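Local structure of papillomavirus transcription factor E2 (Human papillomavirus type 18, 1QQH) at residues Phe45-Gln50 against Ser71-Thr76; Val54-Asn59 against Glu112-Thr117; Met64-Trp69 against Phe103-Lys108; Val88-Leu93 against Gly118-His123. The protein regulates viral transcription and, as in other papillomavirus E2 proteins, probably also supports viral DNA replication, this fragment being part of its N-terminal activation domain. The protein carries 1 engineered substitution. All blocks are in the same frame, centred on the assembly; numbering follows the deposited sequence.

Contact 1 of 4, residues Phe45-Gln50 against Ser71-Thr76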
loop_
_atom_site.group_PDB
_atom_site.type_symbol
_atom_site.label_atom_id
_atom_site.label_comp_id
_atom_site.label_asym_id
_atom_site.label_seq_id
_atom_site.Cartn_x
_atom_site.Cartn_y
_atom_site.Cartn_z
ATOM N N PHE A 45 7.318 9.048 -4.379
ATOM C CA PHE A 45 6.083 8.848 -3.643
ATOM C C PHE A 45 5.862 10.221 -3.024
ATOM O O PHE A 45 6.810 10.973 -2.805
ATOM C CB PHE A 45 6.222 7.758 -2.562
ATOM C CG PHE A 45 6.291 6.359 -3.125
ATOM C CD1 PHE A 45 7.492 5.650 -3.145
ATOM C CD2 PHE A 45 5.169 5.778 -3.700
ATOM C CE1 PHE A 45 7.569 4.385 -3.741
ATOM C CE2 PHE A 45 5.238 4.521 -4.292
ATOM C CZ PHE A 45 6.441 3.826 -4.314
ATOM N N LYS A 46 4.616 10.579 -2.785
ATOM C CA LYS A 46 4.346 11.875 -2.199
ATOM C C LYS A 46 3.054 11.855 -1.404
ATOM O O LYS A 46 2.115 11.137 -1.736
ATOM C CB LYS A 46 4.294 12.953 -3.290
ATOM C CG LYS A 46 3.485 12.598 -4.535
ATOM C CD LYS A 46 4.333 11.887 -5.568
ATOM C CE LYS A 46 3.592 11.746 -6.882
ATOM N NZ LYS A 46 4.385 10.968 -7.877
ATOM N N LYS A 47 3.026 12.642 -0.343
ATOM C CA LYS A 47 1.874 12.718 0.519
ATOM C C LYS A 47 1.694 14.151 0.963
ATOM O O LYS A 47 2.629 14.949 0.910
ATOM C CB LYS A 47 2.073 11.821 1.747
ATOM C CG LYS A 47 2.241 10.353 1.408
ATOM C CD LYS A 47 2.269 9.481 2.659
ATOM C CE LYS A 47 3.565 9.630 3.433
ATOM N NZ LYS A 47 3.626 8.643 4.546
ATOM N N GLY A 48 0.482 14.470 1.398
ATOM C CA GLY A 48 0.195 15.809 1.871
ATOM C C GLY A 48 0.081 16.836 0.768
ATOM O O GLY A 48 0.755 17.862 0.791
ATOM N N GLY A 49 -0.779 16.559 -0.202
ATOM C CA GLY A 49 -0.977 17.489 -1.294
ATOM C C GLY A 49 -1.469 18.828 -0.786
ATOM O O GLY A 49 -2.315 18.899 0.110
ATOM N N GLN A 50 -0.923 19.895 -1.360
ATOM C CA GLN A 50 -1.293 21.257 -0.989
ATOM C C GLN A 50 -1.533 22.032 -2.281
ATOM O O GLN A 50 -0.745 21.949 -3.217
ATOM C CB GLN A 50 -0.161 21.909 -0.199
ATOM C CG GLN A 50 -0.625 22.780 0.952
ATOM C CD GLN A 50 -1.290 21.969 2.043
ATOM O OE1 GLN A 50 -0.711 21.003 2.548
ATOM N NE2 GLN A 50 -2.510 22.354 2.417
ATOM N N SER A 71 5.316 16.164 1.465
ATOM C CA SER A 71 6.445 15.259 1.554
ATOM C C SER A 71 6.699 14.538 0.251
ATOM O O SER A 71 5.806 13.912 -0.298
ATOM C CB SER A 71 6.203 14.234 2.662
ATOM O OG SER A 71 5.976 14.883 3.902
ATOM N N VAL A 72 7.929 14.629 -0.236
ATOM C CA VAL A 72 8.318 13.966 -1.469
ATOM C C VAL A 72 9.358 12.910 -1.137
ATOM O O VAL A 72 10.352 13.196 -0.457
ATOM C CB VAL A 72 8.920 14.964 -2.471
ATOM C CG1 VAL A 72 9.464 14.214 -3.688
ATOM C CG2 VAL A 72 7.860 15.976 -2.889
ATOM N N TYR A 73 9.118 11.690 -1.604
ATOM C CA TYR A 73 10.026 10.578 -1.361
ATOM C C TYR A 73 10.702 10.180 -2.659
ATOM O O TYR A 73 10.066 9.662 -3.578
ATOM C CB TYR A 73 9.271 9.372 -0.784
ATOM C CG TYR A 73 8.532 9.664 0.504
ATOM C CD1 TYR A 73 7.472 10.563 0.529
ATOM C CD2 TYR A 73 8.911 9.062 1.703
ATOM C CE1 TYR A 73 6.802 10.861 1.717
ATOM C CE2 TYR A 73 8.253 9.354 2.896
ATOM C CZ TYR A 73 7.201 10.253 2.899
ATOM O OH TYR A 73 6.548 10.563 4.068
ATOM N N TYR A 74 12.003 10.437 -2.732
ATOM C CA TYR A 74 12.769 10.097 -3.916
ATOM C C TYR A 74 13.837 9.099 -3.516
ATOM O O TYR A 74 14.155 8.953 -2.335
ATOM C CB TYR A 74 13.406 11.355 -4.509
ATOM C CG TYR A 74 14.426 12.020 -3.616
ATOM C CD1 TYR A 74 15.780 11.701 -3.720
ATOM C CD2 TYR A 74 14.044 12.989 -2.680
ATOM C CE1 TYR A 74 16.735 12.331 -2.927
ATOM C CE2 TYR A 74 14.996 13.629 -1.873
ATOM C CZ TYR A 74 16.341 13.297 -2.006
ATOM O OH TYR A 74 17.299 13.935 -1.247
ATOM N N MET A 75 14.385 8.404 -4.502
ATOM C CA MET A 75 15.422 7.422 -4.237
ATOM C C MET A 75 16.771 7.915 -4.773
ATOM O O MET A 75 16.872 8.353 -5.919
ATOM C CB MET A 75 15.041 6.088 -4.882
ATOM C CG MET A 75 16.015 4.956 -4.594
ATOM S SD MET A 75 15.561 3.413 -5.442
ATOM C CE MET A 75 14.992 2.406 -4.050
ATOM N N THR A 76 17.798 7.864 -3.930
ATOM C CA THR A 76 19.129 8.296 -4.341
ATOM C C THR A 76 19.688 7.301 -5.351
ATOM O O THR A 76 19.123 6.224 -5.560
ATOM C CB THR A 76 20.102 8.370 -3.143
ATOM O OG1 THR A 76 20.384 7.049 -2.667
ATOM C CG2 THR A 76 19.495 9.183 -2.015
#
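K47 and Y73 both set CG beside the backbone N (chi1 -61° and -58°), which brings the lysine chain, bent at chi3, and the phenol together over one face of the sheet, with K47 CE 3.2 Å from Y73 OH. Their polar ends share a partner outside the pair: E25 forms a salt bridge with K47 NZ and a hydrogen bond with Y73 OH. K47 NZ also hydrogen-bonds to D26 O.

Beneath them runs regular antiparallel pairing. F45 N bonds to Y73 O (2.9 Å), Y73 N to F45 O (2.7 Å), and K47 and S71 exchange a second such pair. At the non-hydrogen-bonded pair K46-V72, K46 CA also makes a CA-H...O contact with the neighbouring S71 O (3.1 Å). F45 O also lies in the plane of the Y73 ring, at its edge, 3.4 Å from CD1.

The two strands form a beta hairpin. F45 packs by CB on Y73 CB (3.9 Å), and its ring runs on to L10, A13, L14 and L17 of helix 3-19, while V72 reaches T86 of strand 81-89.

Contact 2 of 4, residues Val54-Asn59 against Glu112-Thr117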
loop_
_atom_site.group_PDB
_atom_site.type_symbol
_atom_site.label_atom_id
_atom_site.label_comp_id
_atom_site.label_asym_id
_atom_site.label_seq_id
_atom_site.Cartn_x
_atom_site.Cartn_y
_atom_site.Cartn_z
ATOM N N VAL A 54 -1.972 29.667 -9.390
ATOM C CA VAL A 54 -1.182 30.530 -10.246
ATOM C C VAL A 54 -2.118 31.351 -11.115
ATOM O O VAL A 54 -3.013 30.809 -11.764
ATOM C CB VAL A 54 -0.250 29.723 -11.163
ATOM C CG1 VAL A 54 0.485 30.661 -12.107
ATOM C CG2 VAL A 54 0.745 28.937 -10.325
ATOM N N TYR A 55 -1.916 32.661 -11.107
ATOM C CA TYR A 55 -2.727 33.568 -11.908
ATOM C C TYR A 55 -1.853 34.100 -13.039
ATOM O O TYR A 55 -0.845 34.759 -12.792
ATOM C CB TYR A 55 -3.229 34.735 -11.055
ATOM C CG TYR A 55 -4.050 34.313 -9.862
ATOM C CD1 TYR A 55 -3.439 33.850 -8.698
ATOM C CD2 TYR A 55 -5.438 34.370 -9.894
ATOM C CE1 TYR A 55 -4.196 33.457 -7.593
ATOM C CE2 TYR A 55 -6.205 33.979 -8.798
ATOM C CZ TYR A 55 -5.579 33.526 -7.652
ATOM O OH TYR A 55 -6.338 33.148 -6.566
ATOM N N PHE A 56 -2.239 33.800 -14.275
ATOM C CA PHE A 56 -1.479 34.249 -15.432
ATOM C C PHE A 56 -1.981 35.597 -15.903
ATOM O O PHE A 56 -3.186 35.838 -15.956
ATOM C CB PHE A 56 -1.569 33.217 -16.550
ATOM C CG PHE A 56 -1.060 31.869 -16.148
ATOM C CD1 PHE A 56 -1.943 30.853 -15.803
ATOM C CD2 PHE A 56 0.310 31.630 -16.063
ATOM C CE1 PHE A 56 -1.473 29.620 -15.375
ATOM C CE2 PHE A 56 0.792 30.404 -15.637
ATOM C CZ PHE A 56 -0.104 29.394 -15.291
ATOM N N ASP A 57 -1.040 36.471 -16.241
ATOM C CA ASP A 57 -1.363 37.824 -16.674
ATOM C C ASP A 57 -1.956 38.485 -15.435
ATOM O O ASP A 57 -1.877 37.922 -14.342
ATOM C CB ASP A 57 -2.387 37.802 -17.810
ATOM C CG ASP A 57 -1.999 36.846 -18.927
ATOM O OD1 ASP A 57 -0.879 36.973 -19.469
ATOM O OD2 ASP A 57 -2.819 35.964 -19.266
ATOM N N GLY A 58 -2.539 39.666 -15.589
ATOM C CA GLY A 58 -3.119 40.333 -14.437
ATOM C C GLY A 58 -4.593 40.007 -14.295
ATOM O O GLY A 58 -5.432 40.910 -14.237
ATOM N N ASN A 59 -4.914 38.717 -14.220
ATOM C CA ASN A 59 -6.306 38.301 -14.116
ATOM C C ASN A 59 -6.546 37.162 -13.132
ATOM O O ASN A 59 -5.909 36.113 -13.219
ATOM C CB ASN A 59 -6.816 37.903 -15.505
ATOM C CG ASN A 59 -8.238 37.385 -15.482
ATOM O OD1 ASN A 59 -9.145 38.041 -14.966
ATOM N ND2 ASN A 59 -8.443 36.207 -16.051
ATOM N N GLU A 112 3.314 29.856 -20.998
ATOM C CA GLU A 112 3.341 29.812 -22.447
ATOM C C GLU A 112 2.096 29.084 -22.945
ATOM O O GLU A 112 1.723 29.199 -24.111
ATOM C CB GLU A 112 4.610 29.103 -22.924
ATOM C CG GLU A 112 5.876 29.749 -22.392
ATOM C CD GLU A 112 7.139 29.041 -22.832
ATOM O OE1 GLU A 112 7.179 27.793 -22.798
ATOM O OE2 GLU A 112 8.103 29.740 -23.203
ATOM N N LYS A 113 1.446 28.347 -22.049
ATOM C CA LYS A 113 0.236 27.616 -22.393
ATOM C C LYS A 113 -0.994 28.490 -22.187
ATOM O O LYS A 113 -1.991 28.344 -22.892
ATOM C CB LYS A 113 0.097 26.365 -21.533
ATOM C CG LYS A 113 1.231 25.375 -21.651
ATOM C CD LYS A 113 0.919 24.139 -20.827
ATOM C CE LYS A 113 2.090 23.181 -20.780
ATOM N NZ LYS A 113 1.729 21.957 -20.028
ATOM N N TYR A 114 -0.930 29.384 -21.205
ATOM C CA TYR A 114 -2.046 30.280 -20.914
ATOM C C TYR A 114 -1.520 31.584 -20.345
ATOM O O TYR A 114 -1.045 31.614 -19.217
ATOM C CB TYR A 114 -3.001 29.653 -19.897
ATOM C CG TYR A 114 -2.796 28.179 -19.632
ATOM C CD1 TYR A 114 -1.818 27.737 -18.748
ATOM C CD2 TYR A 114 -3.599 27.224 -20.250
ATOM C CE1 TYR A 114 -1.650 26.371 -18.482
ATOM C CE2 TYR A 114 -3.441 25.861 -19.995
ATOM C CZ TYR A 114 -2.467 25.441 -19.112
ATOM O OH TYR A 114 -2.318 24.093 -18.864
ATOM N N GLY A 115 -1.604 32.662 -21.112
ATOM C CA GLY A 115 -1.111 33.933 -20.617
ATOM C C GLY A 115 -0.098 34.565 -21.550
ATOM O O GLY A 115 1.112 34.361 -21.420
ATOM N N ASN A 116 -0.608 35.353 -22.487
ATOM C CA ASN A 116 0.213 36.030 -23.485
ATOM C C ASN A 116 1.149 37.067 -22.878
ATOM O O ASN A 116 2.177 37.401 -23.466
ATOM C CB ASN A 116 -0.700 36.714 -24.498
ATOM C CG ASN A 116 -2.114 36.174 -24.455
ATOM O OD1 ASN A 116 -2.360 35.015 -24.797
ATOM N ND2 ASN A 116 -3.053 37.008 -24.016
ATOM N N THR A 117 0.791 37.576 -21.703
ATOM C CA THR A 117 1.603 38.589 -21.044
ATOM C C THR A 117 2.957 38.062 -20.569
ATOM O O THR A 117 3.873 38.842 -20.306
ATOM C CB THR A 117 0.855 39.195 -19.846
ATOM O OG1 THR A 117 -0.483 39.521 -20.246
ATOM C CG2 THR A 117 1.551 40.470 -19.360
#
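F56 and Y114 make up the packed half of this contact, between the end of strand 45-56 and the loop that follows helix 107-111. With CG anti to its carbonyl carbon (chi1 -59°), F56 carries its ring against the backbone of the loop, where Y114 O approaches obliquely to 3.1 Å from F56 CG. The Y114 ring joins in at a slant: F56 CE1 is 3.9 Å from Y114 CD1, and the pair is oblique, with 43° between the planes. Next along, F56 CB rests 4.2 Å from G115 CA, a close backbone approach that the missing side chain allows. M64, Y66, C111 and W120 also touch F56, which is buried, while Y114 lies at the margin.

Beyond it the contact opens to solvent. T117 is exposed, and D57 is the bridge to it. D57 OD2 lies 3.0 Å from G115 CA, while T117 N donates to D57 OD1 over 2.9 Å; the exact place of OD1 is less certain, and a further link from T117 OG1 is weak. A backbone hydrogen bond between D57 and T119 gives this side a second tie.

An apolar ring thus secures the inner side, and a carboxylate collecting a backbone N-H probably helps to hold the outer loop. Lying near solvent, that carboxylate would probably keep its negative charge.

Contact 3 of 4, residues Met64-Trp69 against Phe103-Lys108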
loop_
_atom_site.group_PDB
_atom_site.type_symbol
_atom_site.label_atom_id
_atom_site.label_comp_id
_atom_site.label_asym_id
_atom_site.label_seq_id
_atom_site.Cartn_x
_atom_site.Cartn_y
_atom_site.Cartn_z
ATOM N N MET A 64 -4.844 28.790 -12.776
ATOM C CA MET A 64 -4.428 27.392 -12.765
ATOM C C MET A 64 -4.058 26.920 -11.363
ATOM O O MET A 64 -3.506 27.675 -10.560
ATOM C CB MET A 64 -3.233 27.176 -13.695
ATOM C CG MET A 64 -3.617 26.915 -15.144
ATOM S SD MET A 64 -4.544 25.365 -15.328
ATOM C CE MET A 64 -3.267 24.271 -16.032
ATOM N N THR A 65 -4.370 25.663 -11.076
ATOM C CA THR A 65 -4.067 25.078 -9.781
ATOM C C THR A 65 -3.070 23.940 -9.926
ATOM O O THR A 65 -3.105 23.198 -10.906
ATOM C CB THR A 65 -5.336 24.541 -9.098
ATOM O OG1 THR A 65 -6.161 25.640 -8.694
ATOM C CG2 THR A 65 -4.976 23.731 -7.868
ATOM N N TYR A 66 -2.165 23.832 -8.957
ATOM C CA TYR A 66 -1.169 22.769 -8.940
ATOM C C TYR A 66 -1.053 22.213 -7.540
ATOM O O TYR A 66 -1.434 22.864 -6.566
ATOM C CB TYR A 66 0.200 23.267 -9.380
ATOM C CG TYR A 66 0.177 23.936 -10.714
ATOM C CD1 TYR A 66 -0.145 25.290 -10.825
ATOM C CD2 TYR A 66 0.411 23.214 -11.879
ATOM C CE1 TYR A 66 -0.238 25.899 -12.046
ATOM C CE2 TYR A 66 0.319 23.826 -13.122
ATOM C CZ TYR A 66 -0.009 25.168 -13.188
ATOM O OH TYR A 66 -0.139 25.788 -14.394
ATOM N N VAL A 67 -0.516 21.005 -7.437
ATOM C CA VAL A 67 -0.373 20.372 -6.141
ATOM C C VAL A 67 1.069 20.338 -5.684
ATOM O O VAL A 67 1.944 19.824 -6.383
ATOM C CB VAL A 67 -0.919 18.922 -6.150
ATOM C CG1 VAL A 67 -0.685 18.265 -4.786
ATOM C CG2 VAL A 67 -2.402 18.927 -6.479
ATOM N N ALA A 68 1.304 20.904 -4.506
ATOM C CA ALA A 68 2.629 20.918 -3.898
ATOM C C ALA A 68 2.557 19.886 -2.775
ATOM O O ALA A 68 1.789 20.044 -1.828
ATOM C CB ALA A 68 2.931 22.289 -3.329
ATOM N N TRP A 69 3.349 18.833 -2.885
ATOM C CA TRP A 69 3.343 17.770 -1.889
ATOM C C TRP A 69 4.124 18.093 -0.615
ATOM O O TRP A 69 5.294 18.456 -0.672
ATOM C CB TRP A 69 3.879 16.497 -2.530
ATOM C CG TRP A 69 3.143 16.146 -3.798
ATOM C CD1 TRP A 69 3.547 16.385 -5.083
ATOM C CD2 TRP A 69 1.854 15.524 -3.892
ATOM N NE1 TRP A 69 2.592 15.948 -5.966
ATOM C CE2 TRP A 69 1.542 15.418 -5.263
ATOM C CE3 TRP A 69 0.935 15.044 -2.948
ATOM C CZ2 TRP A 69 0.347 14.856 -5.715
ATOM C CZ3 TRP A 69 -0.256 14.482 -3.398
ATOM C CH2 TRP A 69 -0.537 14.394 -4.772
ATOM N N PHE A 103 12.908 20.778 -10.281
ATOM C CA PHE A 103 11.546 21.179 -10.618
ATOM C C PHE A 103 10.729 20.079 -11.281
ATOM O O PHE A 103 11.252 19.315 -12.080
ATOM C CB PHE A 103 11.562 22.395 -11.554
ATOM C CG PHE A 103 12.052 23.643 -10.906
ATOM C CD1 PHE A 103 13.408 23.842 -10.692
ATOM C CD2 PHE A 103 11.149 24.603 -10.457
ATOM C CE1 PHE A 103 13.865 24.974 -10.036
ATOM C CE2 PHE A 103 11.588 25.738 -9.801
ATOM C CZ PHE A 103 12.956 25.927 -9.587
ATOM N N TYR A 104 9.449 19.987 -10.935
ATOM C CA TYR A 104 8.579 19.014 -11.582
ATOM C C TYR A 104 7.404 19.753 -12.227
ATOM O O TYR A 104 6.451 19.148 -12.724
ATOM C CB TYR A 104 8.109 17.922 -10.605
ATOM C CG TYR A 104 7.352 18.360 -9.374
ATOM C CD1 TYR A 104 5.970 18.525 -9.404
ATOM C CD2 TYR A 104 8.011 18.521 -8.152
ATOM C CE1 TYR A 104 5.251 18.827 -8.243
ATOM C CE2 TYR A 104 7.308 18.821 -6.988
ATOM C CZ TYR A 104 5.927 18.969 -7.038
ATOM O OH TYR A 104 5.233 19.241 -5.884
ATOM N N ILE A 105 7.499 21.080 -12.198
ATOM C CA ILE A 105 6.538 21.995 -12.811
ATOM C C ILE A 105 7.235 23.342 -12.951
ATOM O O ILE A 105 7.710 23.910 -11.972
ATOM C CB ILE A 105 5.257 22.199 -11.986
ATOM C CG1 ILE A 105 4.360 20.963 -12.093
ATOM C CG2 ILE A 105 4.496 23.394 -12.524
ATOM C CD1 ILE A 105 2.954 21.167 -11.589
ATOM N N GLU A 106 7.322 23.829 -14.184
ATOM C CA GLU A 106 7.951 25.109 -14.476
ATOM C C GLU A 106 6.820 26.049 -14.869
ATOM O O GLU A 106 6.114 25.813 -15.854
ATOM C CB GLU A 106 8.941 24.948 -15.627
ATOM C CG GLU A 106 10.113 24.025 -15.308
ATOM C CD GLU A 106 11.262 24.751 -14.629
ATOM O OE1 GLU A 106 11.050 25.873 -14.124
ATOM O OE2 GLU A 106 12.385 24.198 -14.593
ATOM N N PHE A 107 6.636 27.104 -14.085
ATOM C CA PHE A 107 5.572 28.058 -14.342
ATOM C C PHE A 107 5.786 28.900 -15.598
ATOM O O PHE A 107 4.831 29.458 -16.133
ATOM C CB PHE A 107 5.371 28.953 -13.116
ATOM C CG PHE A 107 4.764 28.230 -11.926
ATOM C CD1 PHE A 107 5.023 28.658 -10.624
ATOM C CD2 PHE A 107 3.915 27.136 -12.113
ATOM C CE1 PHE A 107 4.447 28.013 -9.521
ATOM C CE2 PHE A 107 3.337 26.484 -11.020
ATOM C CZ PHE A 107 3.605 26.926 -9.717
ATOM N N LYS A 108 7.025 28.993 -16.076
ATOM C CA LYS A 108 7.276 29.767 -17.283
ATOM C C LYS A 108 6.725 29.012 -18.483
ATOM O O LYS A 108 6.092 29.593 -19.360
ATOM C CB LYS A 108 8.763 30.016 -17.497
ATOM C CG LYS A 108 9.037 30.762 -18.797
ATOM C CD LYS A 108 10.499 31.148 -18.960
ATOM C CE LYS A 108 10.701 31.998 -20.214
ATOM N NZ LYS A 108 12.129 32.347 -20.459
#
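Y66 supplies the apolar part of the contact, meeting both I105 and F107 from a strand whose backbone stays well clear of theirs: the nearest CA atoms, of Y66 and I105, are 8.7 Å apart. I105 places CG1 beside its backbone N (chi1 -74°) and then extends, so that its terminal methyl CD1 comes obliquely to 3.3 Å from Y66 CD2. F107 comes over one face of the tyrosine ring, its CE2 offset toward the rim and 3.7 Å from Y66 CD1. The two side chains run past each other in opposite directions, their ring planes oblique at 52°. L93 touches Y66, Y104 and F107 as well.

Polar contact is confined to the phenol of Y104. Its OH reaches V67 O, which lies in the ring plane at the edge, but at 3.4 Å the bond is weak; T86 OG1 is the stronger partner. The W69 indole crosses this tyrosine at about a right angle, W69 CD1 standing 3.4 Å from Y104 OH.

Strand 63-75 is therefore joined to the chain at 104-107 chiefly by side-chain packing. The Y104 hydroxyl has its main partner in T86, with V67 O at most a weak second partner.

Contact 4 of 4, residues Val88-Leu93 against Gly118-His123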
loop_
_atom_site.group_PDB
_atom_site.type_symbol
_atom_site.label_atom_id
_atom_site.label_comp_id
_atom_site.label_asym_id
_atom_site.label_seq_id
_atom_site.Cartn_x
_atom_site.Cartn_y
_atom_site.Cartn_z
ATOM N N VAL A 88 7.738 25.834 -3.257
ATOM C CA VAL A 88 6.920 26.634 -4.147
ATOM C C VAL A 88 7.549 28.007 -4.374
ATOM O O VAL A 88 7.526 28.853 -3.483
ATOM C CB VAL A 88 5.509 26.834 -3.543
ATOM C CG1 VAL A 88 4.633 27.617 -4.497
ATOM C CG2 VAL A 88 4.885 25.483 -3.215
ATOM N N SER A 89 8.104 28.228 -5.560
ATOM C CA SER A 89 8.702 29.523 -5.884
ATOM C C SER A 89 7.959 30.103 -7.081
ATOM O O SER A 89 7.078 29.458 -7.637
ATOM C CB SER A 89 10.170 29.363 -6.258
ATOM O OG SER A 89 10.292 28.700 -7.505
ATOM N N HIS A 90 8.326 31.316 -7.479
ATOM C CA HIS A 90 7.693 31.961 -8.624
ATOM C C HIS A 90 8.088 31.200 -9.890
ATOM O O HIS A 90 7.366 31.214 -10.879
ATOM C CB HIS A 90 8.136 33.426 -8.714
ATOM C CG HIS A 90 7.479 34.190 -9.822
ATOM N ND1 HIS A 90 8.037 34.306 -11.078
ATOM C CD2 HIS A 90 6.297 34.848 -9.873
ATOM C CE1 HIS A 90 7.225 35.003 -11.854
ATOM N NE2 HIS A 90 6.162 35.343 -11.148
ATOM N N ARG A 91 9.228 30.516 -9.842
ATOM C CA ARG A 91 9.690 29.742 -10.990
ATOM C C ARG A 91 8.931 28.420 -11.184
ATOM O O ARG A 91 8.802 27.930 -12.307
ATOM C CB ARG A 91 11.189 29.450 -10.869
ATOM C CG ARG A 91 11.676 28.457 -11.918
ATOM C CD ARG A 91 13.176 28.217 -11.882
ATOM N NE ARG A 91 13.519 27.047 -12.685
ATOM C CZ ARG A 91 14.746 26.553 -12.819
ATOM N NH1 ARG A 91 15.769 27.131 -12.202
ATOM N NH2 ARG A 91 14.947 25.472 -13.562
ATOM N N GLY A 92 8.434 27.840 -10.096
ATOM C CA GLY A 92 7.715 26.585 -10.203
ATOM C C GLY A 92 7.793 25.760 -8.933
ATOM O O GLY A 92 8.115 26.289 -7.864
ATOM N N LEU A 93 7.490 24.467 -9.039
ATOM C CA LEU A 93 7.536 23.577 -7.878
ATOM C C LEU A 93 8.755 22.680 -7.975
ATOM O O LEU A 93 9.045 22.118 -9.031
ATOM C CB LEU A 93 6.287 22.706 -7.806
ATOM C CG LEU A 93 4.931 23.411 -7.853
ATOM C CD1 LEU A 93 3.833 22.366 -7.671
ATOM C CD2 LEU A 93 4.846 24.479 -6.767
ATOM N N GLY A 118 3.089 36.742 -20.470
ATOM C CA GLY A 118 4.346 36.170 -20.019
ATOM C C GLY A 118 4.587 36.486 -18.553
ATOM O O GLY A 118 5.692 36.328 -18.035
ATOM N N THR A 119 3.533 36.943 -17.890
ATOM C CA THR A 119 3.577 37.294 -16.477
ATOM C C THR A 119 2.633 36.372 -15.720
ATOM O O THR A 119 1.642 35.902 -16.275
ATOM C CB THR A 119 3.131 38.767 -16.266
ATOM O OG1 THR A 119 4.282 39.615 -16.277
ATOM C CG2 THR A 119 2.388 38.948 -14.949
ATOM N N TRP A 120 2.951 36.100 -14.460
ATOM C CA TRP A 120 2.097 35.254 -13.642
ATOM C C TRP A 120 2.355 35.530 -12.173
ATOM O O TRP A 120 3.421 36.017 -11.799
ATOM C CB TRP A 120 2.324 33.773 -13.968
ATOM C CG TRP A 120 3.637 33.227 -13.522
ATOM C CD1 TRP A 120 3.932 32.699 -12.296
ATOM C CD2 TRP A 120 4.838 33.144 -14.293
ATOM N NE1 TRP A 120 5.237 32.290 -12.261
ATOM C CE2 TRP A 120 5.819 32.552 -13.472
ATOM C CE3 TRP A 120 5.181 33.517 -15.601
ATOM C CZ2 TRP A 120 7.122 32.321 -13.912
ATOM C CZ3 TRP A 120 6.473 33.291 -16.038
ATOM C CH2 TRP A 120 7.432 32.696 -15.194
ATOM N N GLU A 121 1.362 35.220 -11.349
ATOM C CA GLU A 121 1.446 35.439 -9.915
ATOM C C GLU A 121 1.189 34.114 -9.203
ATOM O O GLU A 121 0.241 33.406 -9.533
ATOM C CB GLU A 121 0.391 36.466 -9.513
ATOM C CG GLU A 121 0.766 37.359 -8.350
ATOM C CD GLU A 121 -0.290 38.422 -8.087
ATOM O OE1 GLU A 121 -1.409 38.065 -7.646
ATOM O OE2 GLU A 121 -0.003 39.613 -8.334
ATOM N N VAL A 122 2.027 33.781 -8.229
ATOM C CA VAL A 122 1.876 32.529 -7.493
ATOM C C VAL A 122 1.341 32.732 -6.079
ATOM O O VAL A 122 1.864 33.544 -5.312
ATOM C CB VAL A 122 3.223 31.774 -7.388
ATOM C CG1 VAL A 122 3.003 30.424 -6.750
ATOM C CG2 VAL A 122 3.851 31.619 -8.763
ATOM N N HIS A 123 0.295 31.986 -5.740
ATOM C CA HIS A 123 -0.300 32.060 -4.416
ATOM C C HIS A 123 -0.255 30.691 -3.752
ATOM O O HIS A 123 -0.635 29.685 -4.348
ATOM C CB HIS A 123 -1.755 32.528 -4.493
ATOM C CG HIS A 123 -1.918 33.948 -4.941
ATOM N ND1 HIS A 123 -3.100 34.640 -4.792
ATOM C CD2 HIS A 123 -1.055 34.801 -5.540
ATOM C CE1 HIS A 123 -2.958 35.859 -5.279
ATOM N NE2 HIS A 123 -1.726 35.984 -5.738
#
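The tight two-residue turn of the hairpin between strands 81-89 and 92-97 meets strand 120-124 here, with H90 of the turn laid on W120. The imidazole and the five-membered ring of the indole form an offset stack, centroids 3.9 Å apart and planes only 11° from parallel; H90 CE1 lies over the indole, 3.3 Å from W120 CE2. With CG opposite its own N (chi1 -177°), H90 extends the imidazole across to strand 120-124, while W120, its CG between N and carbonyl carbon (chi1 70°), swings the indole to the side where H90 lies.

Two hydrogen bonds complete the pair, each joining a ring N-H to the other residue's backbone. W120 NE1 donates to H90 O at 2.8 Å, with the acceptor in the indole plane and the donor in the carbonyl plane. H90 NE2 gives its proton to W120 O at 2.9 Å, coming from above the carbonyl plane.

V122 extends the packing inward, its CG2 3.9 Å from H90 CA and its CG1 4.0 Å from V88 CG1. Within the turn, S89 N bonds to G92 O at 3.0 Å, and R91 leads off to a salt bridge with E106.

The reciprocal bonds fix the rotation of both rings and imply a proton on NE2, which is compatible with a neutral imidazole; the structure does not settle its charge.

In the fold
After helix 3-19, the chain enters strand 45-56, which opens contact 1 and then contact 2. Strand 63-75 opens contact 3 before its far end closes contact 1, completing the hairpin. Contact 4 opens at 88-93, once contact 1 is closed; contact 3 then closes at 103-108, contact 2 at 112-117 and contact 4 at 118-123. Contact 3 thus falls wholly within the span of contact 2, contact 1 crosses both, and contact 4 crosses contacts 2 and 3. They meet through the sheet: Q50 with A68, V54 with M64, Y55 with E121 and L93 with Y104 probably share backbone hydrogen bonds, tying the helix-facing end to the distal loops.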